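Local coordinates for MREC protein (Listeria monocytogenes, PDB 2J5U), which is probably involved in forming and maintaining the shape of the bacterial cell, assembling as a homooligomer of dimers, at residues I110-T115 and T122-T127. Numbering follows the deposited sequence.
Sequences IGKVTT and TVELLT
Lys112 and Glu124 run side by side and point the same way from a hydrogen-bonded pair of the antiparallel beta hairpin 108-116/121-125, part of the first of the chain's two six-stranded antiparallel barrels. Their opposite charges come near each other and probably attract, but stay beyond salt-bridge distance, Lys112 NZ stopping 4.2 Å from Glu124 OE2; the lysine chain turns at its last torsion (chi4 -55°), the glutamate chain at chi2. Beneath them the backbones bond in both directions: Lys112 N gives to Glu124 O at 3.1 Å, and Glu124 N to Lys112 O at 2.9 Å. Thr114, on the same strand as Lys112, turns its two branches to different partners. With chi1 at 47°, OG1 reaches Thr122 O in a weak hydrogen bond, while the methyl CG2 is left to lie 3.6 Å from Glu124 CB, the two side chains meeting at about a right angle. Thr122 O also takes a nearly straight bond from Thr114 N (2.8 Å, 175° at the hydrogen). Val113 and Val123, a non-hydrogen-bonded pair, turn to the other face, where both are buried and touch Val103 of strand 102-105. Back at the start of segment 110-115, Gly111 faces Leu125 and forms a classic beta bulge with Ile110 opposite Val103; its backbone angles call for glycine, and its CA approaches Glu124 O to 3.1 Å. At the opposite end Thr122 N bonds to Thr115 O at 2.9 Å, and the two side chains lie alongside each other, with a weak hydrogen bond from Thr122 OG1 to Thr115 OG1 at 3.3 Å.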
loop_
_atom_site.group_PDB
_atom_site.type_symbol
_atom_site.label_atom_id
_atom_site.label_comp_id
_atom_site.label_asym_id
_atom_site.label_seq_id
_atom_site.Cartn_x
_atom_site.Cartn_y
_atom_site.Cartn_z
ATOM N N ILE A 110 36.835 -47.564 -48.500
ATOM C CA ILE A 110 37.583 -48.687 -49.067
ATOM C C ILE A 110 38.837 -49.077 -48.279
ATOM O O ILE A 110 39.400 -50.145 -48.497
ATOM C CB ILE A 110 37.984 -48.450 -50.545
ATOM C CG1 ILE A 110 39.054 -47.366 -50.637
ATOM C CG2 ILE A 110 36.753 -48.089 -51.351
ATOM C CD1 ILE A 110 39.720 -47.290 -51.966
ATOM N N GLY A 111 39.291 -48.227 -47.367
ATOM C CA GLY A 111 40.465 -48.604 -46.606
ATOM C C GLY A 111 41.137 -47.491 -45.851
ATOM O O GLY A 111 40.530 -46.452 -45.598
ATOM N N LYS A 112 42.394 -47.718 -45.482
ATOM C CA LYS A 112 43.154 -46.716 -44.763
ATOM C C LYS A 112 44.599 -46.709 -45.207
ATOM O O LYS A 112 45.137 -47.725 -45.630
ATOM C CB LYS A 112 43.083 -46.950 -43.253
ATOM C CG LYS A 112 43.880 -48.122 -42.743
ATOM C CD LYS A 112 43.950 -48.064 -41.228
ATOM C CE LYS A 112 44.782 -49.200 -40.662
ATOM N NZ LYS A 112 44.295 -50.541 -41.119
ATOM N N VAL A 113 45.229 -45.549 -45.108
ATOM C CA VAL A 113 46.615 -45.431 -45.502
ATOM C C VAL A 113 47.502 -46.169 -44.503
ATOM O O VAL A 113 47.339 -46.036 -43.297
ATOM C CB VAL A 113 47.028 -43.963 -45.561
ATOM C CG1 VAL A 113 48.453 -43.843 -46.044
ATOM C CG2 VAL A 113 46.097 -43.220 -46.486
ATOM N N THR A 114 48.434 -46.964 -45.000
ATOM C CA THR A 114 49.317 -47.678 -44.094
ATOM C C THR A 114 50.737 -47.135 -44.108
ATOM O O THR A 114 51.240 -46.719 -43.070
ATOM C CB THR A 114 49.330 -49.194 -44.381
ATOM O OG1 THR A 114 49.482 -49.427 -45.784
ATOM C CG2 THR A 114 48.046 -49.821 -43.908
ATOM N N THR A 115 51.393 -47.133 -45.262
ATOM C CA THR A 115 52.747 -46.597 -45.321
ATOM C C THR A 115 52.813 -45.531 -46.389
ATOM O O THR A 115 52.206 -45.654 -47.451
ATOM C CB THR A 115 53.773 -47.678 -45.633
ATOM O OG1 THR A 115 53.551 -48.166 -46.956
ATOM C CG2 THR A 115 53.636 -48.825 -44.658
ATOM N N THR A 122 50.683 -46.592 -49.676
ATOM C CA THR A 122 50.012 -47.878 -49.674
ATOM C C THR A 122 48.748 -47.768 -48.845
ATOM O O THR A 122 48.752 -47.134 -47.794
ATOM C CB THR A 122 50.925 -48.958 -49.030
ATOM O OG1 THR A 122 52.137 -49.069 -49.781
ATOM C CG2 THR A 122 50.246 -50.305 -48.997
ATOM N N VAL A 123 47.657 -48.363 -49.311
ATOM C CA VAL A 123 46.440 -48.337 -48.530
ATOM C C VAL A 123 45.910 -49.763 -48.401
ATOM O O VAL A 123 45.844 -50.529 -49.375
ATOM C CB VAL A 123 45.350 -47.345 -49.120
ATOM C CG1 VAL A 123 45.897 -46.593 -50.280
ATOM C CG2 VAL A 123 44.090 -48.072 -49.497
ATOM N N GLU A 124 45.571 -50.117 -47.165
ATOM C CA GLU A 124 45.054 -51.430 -46.852
ATOM C C GLU A 124 43.551 -51.408 -47.024
ATOM O O GLU A 124 42.866 -50.591 -46.414
ATOM C CB GLU A 124 45.427 -51.792 -45.421
ATOM C CG GLU A 124 44.862 -53.103 -44.964
ATOM C CD GLU A 124 45.819 -53.851 -44.070
ATOM O OE1 GLU A 124 46.943 -54.161 -44.543
ATOM O OE2 GLU A 124 45.448 -54.131 -42.902
ATOM N N LEU A 125 43.048 -52.316 -47.852
ATOM C CA LEU A 125 41.625 -52.411 -48.152
ATOM C C LEU A 125 40.790 -53.128 -47.099
ATOM O O LEU A 125 41.293 -53.962 -46.354
ATOM C CB LEU A 125 41.437 -53.127 -49.487
ATOM C CG LEU A 125 42.186 -52.534 -50.680
ATOM C CD1 LEU A 125 41.967 -53.423 -51.880
ATOM C CD2 LEU A 125 41.711 -51.121 -50.954
ATOM N N LEU A 126 39.504 -52.806 -47.046
ATOM C CA LEU A 126 38.623 -53.449 -46.088
ATOM C C LEU A 126 38.663 -54.952 -46.318
ATOM O O LEU A 126 38.627 -55.729 -45.359
ATOM C CB LEU A 126 37.188 -52.932 -46.237
ATOM C CG LEU A 126 36.985 -51.476 -45.810
ATOM C CD1 LEU A 126 35.542 -51.024 -46.030
ATOM C CD2 LEU A 126 37.346 -51.368 -44.342
ATOM N N THR A 127 38.764 -55.355 -47.585
ATOM C CA THR A 127 38.800 -56.778 -47.943
ATOM C C THR A 127 40.104 -57.488 -47.563
ATOM O O THR A 127 40.268 -58.673 -47.831
ATOM C CB THR A 127 38.577 -56.996 -49.466
ATOM O OG1 THR A 127 39.555 -56.257 -50.206
ATOM C CG2 THR A 127 37.191 -56.549 -49.878
#